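Local coordinates for oxidized polyvinyl alcohol hydrolase (Pseudomonas sp., PDB 3WL7), which hydrolyses beta-diketones such as 4,6-nonanedione and cleaves oxidized polyvinyl alcohol in the second step of its degradation, at residues Tyr205-Asp210 with Gln232-Pro237; Lys257-Cys262 with Cys272-Pro277. The protein carries 1 engineered substitution. All coordinates share one frame; numbering follows the deposited sequence.

Contact 1 (Tyr205-Asp210 with Gln232-Pro237); sequences YVTSDD and QGRVGP. With P2D (pentane-2,4-dione), chain B.
One face of the Arg234 guanidinium carries Tyr205 CB, set off toward the rim of the group. Water 1 lies at its edge, in plane, and accepts from Arg234 NE at 2.9 Å. The Tyr205 ring is tilted 32° from the guanidinium plane, and Tyr205 CD1 comes 3.8 Å from Arg234 NH2. The edge of that ring meets Val235 N on one side, 3.7 Å from Tyr205 CD2. Elsewhere along the edge it meets pentane-2,4-dione, with Tyr205 CE1 3.6 Å from ligand O4. The Arg234 chain bends at its third torsion (chi3 -78°), which swings the guanidinium back beside Tyr205 CB. The backbones form a single bridge at Val206 and Gly233. Gly233 also opens a type I beta turn that runs to Gly236. Arg234 N donates to Tyr205 O at 2.9 Å, and Thr207 N donates to Gln232 O at 3.0 Å. Thr207 splits its branches: CG2 packs 3.5 Å from Arg234 CG, and OG1 lies 3.2 Å from Gln232 CB while donating to Ser208 O. At the outer end water 2 donates to Thr207 O and Asp209 OD1 and accepts from Gln232 N. Water 3 links Asp209 OD1 to Gln232 NE2. Asp209 OD1 also forms a salt bridge with Lys229. Arg234 NH1 donates to Arg133 O and Asn125 OD1, and Tyr205 OH bonds to Glu131. The buried guanidinium is thus served by carbonyl, amide and water oxygens. With Tyr205 O held by Arg234 N and Tyr205 OH by Glu131, the ring is probably kept with its edge toward the diketone.

Contact 2 (Lys257-Cys262 with Cys272-Pro277); sequences KDLWNC and CADYRP. With P2D (pentane-2,4-dione), chain B.
Trp260 O is gripped by two backbone amides of the facing strand. Cys272 N donates to it at 3.0 Å, almost straight (177°) and in the carbonyl plane. Ala273 N adds a weak bond to the same Trp260 O at 3.3 Å. Two residues thus face one, a classic beta bulge. Trp260 N donates to Ala273 O at 2.9 Å, which completes the antiparallel pair; just beyond the strands Tyr275 N donates to Asp258 O at 3.2 Å. Cys272, itself in the bulge, is joined to Cys262 by a disulfide (chi3 86°), whose sulfurs lie beside C3 of pentane-2,4-dione. Trp260 holds CG anti to its backbone N (chi1 -179°), which carries the indole to the ligand: Trp260 CD1 is 3.5 Å from ligand C1. The same CD1 touches Cys272 SG obliquely. Tyr275 OH reaches the same methyl, 3.6 Å from ligand C1, and the Tyr275 ring takes Trp260 CB at its edge. The Asp258 and Tyr275 side chains cross at about a right angle, their flat groups nearly parallel, with Asp258 OD1 3.3 Å from Tyr275 CD1. The Tyr275 ring stacks on His303. With an alanine at Tyr275, a gap would probably open between Asp258, Trp260 and the ligand methyl, and His303 would lose its stacked ring. On the sheet face away from Trp260, Leu259 CD2 lies alongside the Asp274 carboxylate. Asp274 is the N-cap of helix 275-288, and its OD1 accepts from Arg276 N. Asp258 bonds to His303 and Ser201; the Asp-His pair is consistent with an alpha/beta-hydrolase relay. The hairpin of strands 259-263 and 269-274 stands apart from the nine-stranded sheet. It follows strand 247-253 and leads into helix 275-288, while Asp274 pairs with Arg220 of helix 216-225.

Overall arrangement
The two contacts follow one another in sequence, and their centres are about 17 Å apart. Their nearest atoms come within about 5 Å without touching. Pentane-2,4-dione bridges them: contact 1 meets its O4 end, while contact 2 lines its C1 methyl and its C3. The two therefore probably line different parts of one ligand pocket. Glu203 lies between them, bonded to Tyr205 N and packed on Ala273. Helix 216-225 is also shared, since Val206 and Pro277 both touch Val223. The side chain of Ser283, assigned to the charge relay by similarity, is about 11 Å from that of Val206 and about 12 Å from that of Tyr275.

Contact 1 (Tyr205-Asp210 with Gln232-Pro237)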
# COMPACT_ATOMS: atom_id res chain seq x y z
N TYR A 205 -10.44 6.62 3.05
CA TYR A 205 -11.49 7.49 2.47
C TYR A 205 -12.84 7.02 2.99
O TYR A 205 -13.77 6.71 2.23
CB TYR A 205 -11.48 7.44 0.96
CG TYR A 205 -10.19 7.86 0.29
CD1 TYR A 205 -9.62 9.11 0.54
CD2 TYR A 205 -9.60 7.02 -0.68
CE1 TYR A 205 -8.47 9.55 -0.21
CE2 TYR A 205 -8.47 7.45 -1.44
CZ TYR A 205 -7.93 8.71 -1.19
OH TYR A 205 -6.86 9.14 -1.95
N VAL A 206 -12.93 7.02 4.32
CA VAL A 206 -14.14 6.53 4.98
C VAL A 206 -15.43 7.16 4.41
O VAL A 206 -15.52 8.39 4.16
CB VAL A 206 -14.04 6.77 6.50
CG1 VAL A 206 -15.42 6.53 7.18
CG2 VAL A 206 -13.00 5.83 7.07
N THR A 207 -16.43 6.30 4.17
CA THR A 207 -17.75 6.76 3.70
C THR A 207 -18.81 6.26 4.66
O THR A 207 -18.53 5.53 5.60
CB THR A 207 -18.14 6.15 2.32
OG1 THR A 207 -18.31 4.72 2.45
CG2 THR A 207 -17.06 6.46 1.30
N SER A 208 -20.06 6.67 4.43
CA SER A 208 -21.15 6.09 5.24
C SER A 208 -21.37 4.65 4.80
O SER A 208 -20.88 4.22 3.75
CB SER A 208 -22.43 6.86 4.93
OG SER A 208 -22.20 8.23 5.23
N ASP A 209 -22.17 3.90 5.57
CA ASP A 209 -22.42 2.51 5.16
C ASP A 209 -23.06 2.39 3.77
O ASP A 209 -22.86 1.37 3.10
CB ASP A 209 -23.35 1.84 6.18
CG ASP A 209 -22.68 1.55 7.50
OD1 ASP A 209 -21.41 1.54 7.58
OD2 ASP A 209 -23.43 1.28 8.48
N ASP A 210 -23.80 3.40 3.34
CA ASP A 210 -24.46 3.33 2.03
C ASP A 210 -23.55 3.78 0.89
O ASP A 210 -24.00 3.87 -0.27
CB ASP A 210 -25.78 4.16 2.02
CG ASP A 210 -25.57 5.67 2.23
OD1 ASP A 210 -24.43 6.15 2.29
OD2 ASP A 210 -26.60 6.42 2.32
N GLN A 232 -16.92 1.47 5.70
CA GLN A 232 -16.78 1.44 4.23
C GLN A 232 -15.81 2.56 3.82
O GLN A 232 -15.51 3.51 4.59
CB GLN A 232 -18.15 1.69 3.60
CG GLN A 232 -19.16 0.62 3.99
CD GLN A 232 -18.76 -0.76 3.52
OE1 GLN A 232 -18.39 -0.94 2.38
NE2 GLN A 232 -18.87 -1.77 4.42
N GLY A 233 -15.26 2.45 2.62
CA GLY A 233 -14.36 3.52 2.19
C GLY A 233 -14.13 3.53 0.68
O GLY A 233 -14.20 2.47 0.04
N ARG A 234 -13.85 4.72 0.13
CA ARG A 234 -13.58 4.91 -1.29
C ARG A 234 -12.28 4.25 -1.78
O ARG A 234 -12.08 4.12 -3.00
CB ARG A 234 -13.56 6.41 -1.62
CG ARG A 234 -14.93 7.04 -1.36
CD ARG A 234 -14.93 8.48 -1.82
NE ARG A 234 -14.25 9.34 -0.85
CZ ARG A 234 -13.28 10.20 -1.16
NH1 ARG A 234 -12.84 10.30 -2.41
NH2 ARG A 234 -12.80 11.06 -0.26
N VAL A 235 -11.43 3.79 -0.87
CA VAL A 235 -10.18 3.09 -1.27
C VAL A 235 -10.53 1.72 -1.87
O VAL A 235 -9.76 1.18 -2.69
CB VAL A 235 -9.23 2.89 -0.03
CG1 VAL A 235 -9.85 1.88 0.98
CG2 VAL A 235 -7.83 2.42 -0.48
N GLY A 236 -11.69 1.16 -1.50
CA GLY A 236 -11.94 -0.20 -1.96
C GLY A 236 -13.23 -0.39 -2.69
O GLY A 236 -13.87 0.56 -3.13
N PRO A 237 -13.63 -1.64 -2.85
CA PRO A 237 -14.88 -1.99 -3.52
C PRO A 237 -16.00 -1.41 -2.64
O PRO A 237 -15.79 -1.25 -1.43
CB PRO A 237 -14.94 -3.54 -3.38
CG PRO A 237 -13.51 -3.95 -3.24
CD PRO A 237 -12.87 -2.81 -2.38
C1 P2D B . -2.69 12.52 0.30
C2 P2D B . -4.21 12.60 0.17
C3 P2D B . -4.88 13.95 -0.11
C4 P2D B . -6.39 13.80 -0.32
C5 P2D B . -7.34 15.01 -0.16
O2 P2D B . -4.90 11.58 0.31
O4 P2D B . -6.86 12.71 -0.64
O HOH W 1 -15.26 9.71 1.80
O HOH W 2 -19.14 2.74 6.77
O HOH W 3 -19.75 -1.01 7.12

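Contact 2 (Lys257-Cys262 with Cys272-Pro277)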
# COMPACT_ATOMS: atom_id res chain seq x y z
N LYS A 257 1.51 13.40 14.64
CA LYS A 257 1.78 14.28 13.53
C LYS A 257 1.58 13.56 12.19
O LYS A 257 1.94 14.11 11.15
CB LYS A 257 3.23 14.76 13.58
CG LYS A 257 3.65 15.59 14.82
CD LYS A 257 2.78 16.81 14.96
CE LYS A 257 3.48 17.90 15.84
NZ LYS A 257 2.56 19.08 16.12
N ASP A 258 1.02 12.34 12.19
CA ASP A 258 0.81 11.66 10.89
C ASP A 258 -0.46 12.25 10.23
O ASP A 258 -1.57 11.73 10.38
CB ASP A 258 0.71 10.18 11.14
CG ASP A 258 0.72 9.36 9.88
OD1 ASP A 258 0.76 9.98 8.81
OD2 ASP A 258 0.66 8.11 9.99
N LEU A 259 -0.24 13.36 9.51
CA LEU A 259 -1.27 14.19 8.89
C LEU A 259 -0.74 14.67 7.56
O LEU A 259 0.48 14.71 7.39
CB LEU A 259 -1.45 15.43 9.76
CG LEU A 259 -1.91 15.16 11.20
CD1 LEU A 259 -1.76 16.51 12.00
CD2 LEU A 259 -3.32 14.64 11.27
N TRP A 260 -1.62 15.09 6.63
CA TRP A 260 -1.13 15.64 5.36
C TRP A 260 -1.85 16.93 5.06
O TRP A 260 -3.05 17.02 5.25
CB TRP A 260 -1.39 14.64 4.17
CG TRP A 260 -0.89 15.12 2.79
CD1 TRP A 260 -1.67 15.50 1.71
CD2 TRP A 260 0.47 15.20 2.34
NE1 TRP A 260 -0.86 15.80 0.62
CE2 TRP A 260 0.45 15.62 0.99
CE3 TRP A 260 1.70 14.96 2.94
CZ2 TRP A 260 1.63 15.81 0.24
CZ3 TRP A 260 2.88 15.14 2.20
CH2 TRP A 260 2.83 15.57 0.87
N ASN A 261 -1.08 17.93 4.65
CA ASN A 261 -1.66 19.19 4.26
C ASN A 261 -1.47 19.25 2.78
O ASN A 261 -0.36 19.15 2.26
CB ASN A 261 -0.91 20.36 4.88
CG ASN A 261 -0.96 20.32 6.38
OD1 ASN A 261 0.06 20.23 7.06
ND2 ASN A 261 -2.15 20.34 6.91
N CYS A 262 -2.59 19.49 2.11
CA CYS A 262 -2.69 19.66 0.67
C CYS A 262 -2.22 21.08 0.33
O CYS A 262 -2.01 21.92 1.21
CB CYS A 262 -4.14 19.51 0.25
SG CYS A 262 -4.69 17.74 0.15
N CYS A 272 -5.85 17.99 4.92
CA CYS A 272 -6.79 17.27 4.11
C CYS A 272 -6.80 15.77 4.36
O CYS A 272 -7.61 15.05 3.75
CB CYS A 272 -6.53 17.52 2.62
SG CYS A 272 -4.88 17.07 2.11
N ALA A 273 -5.91 15.29 5.24
CA ALA A 273 -5.93 13.87 5.56
C ALA A 273 -5.35 13.66 6.95
O ALA A 273 -4.36 14.31 7.30
CB ALA A 273 -5.11 13.06 4.55
N ASP A 274 -5.98 12.77 7.72
CA ASP A 274 -5.50 12.43 9.07
C ASP A 274 -5.41 10.91 9.05
O ASP A 274 -6.41 10.24 8.82
CB ASP A 274 -6.54 12.94 10.09
CG ASP A 274 -6.17 12.57 11.52
OD1 ASP A 274 -5.33 11.68 11.72
OD2 ASP A 274 -6.77 13.19 12.45
N TYR A 275 -4.22 10.36 9.30
CA TYR A 275 -4.06 8.91 9.19
C TYR A 275 -4.44 8.10 10.40
O TYR A 275 -4.39 6.85 10.38
CB TYR A 275 -2.64 8.62 8.67
CG TYR A 275 -2.51 9.26 7.31
CD1 TYR A 275 -2.07 10.60 7.17
CD2 TYR A 275 -2.92 8.59 6.17
CE1 TYR A 275 -2.06 11.24 5.94
CE2 TYR A 275 -2.93 9.23 4.94
CZ TYR A 275 -2.50 10.54 4.82
OH TYR A 275 -2.48 11.20 3.61
N ARG A 276 -4.81 8.79 11.47
CA ARG A 276 -5.32 8.04 12.64
C ARG A 276 -6.63 7.26 12.26
O ARG A 276 -6.73 6.02 12.40
CB ARG A 276 -5.57 9.04 13.81
CG ARG A 276 -6.15 8.32 15.05
CD ARG A 276 -6.79 9.33 16.06
NE ARG A 276 -5.79 10.35 16.35
CZ ARG A 276 -4.91 10.30 17.35
NH1 ARG A 276 -4.89 9.27 18.23
NH2 ARG A 276 -3.99 11.26 17.43
N PRO A 277 -7.65 7.95 11.67
CA PRO A 277 -8.85 7.18 11.35
C PRO A 277 -8.68 6.16 10.22
O PRO A 277 -9.37 5.12 10.22
CB PRO A 277 -9.86 8.26 10.95
CG PRO A 277 -9.01 9.44 10.56
CD PRO A 277 -7.92 9.40 11.60
C1 P2D B . -2.69 12.52 0.30
C2 P2D B . -4.21 12.60 0.17
C3 P2D B . -4.88 13.95 -0.11
C4 P2D B . -6.39 13.80 -0.32
C5 P2D B . -7.34 15.01 -0.16
O2 P2D B . -4.90 11.58 0.31
O4 P2D B . -6.86 12.71 -0.64
O HOH W 4 -2.61 11.07 12.87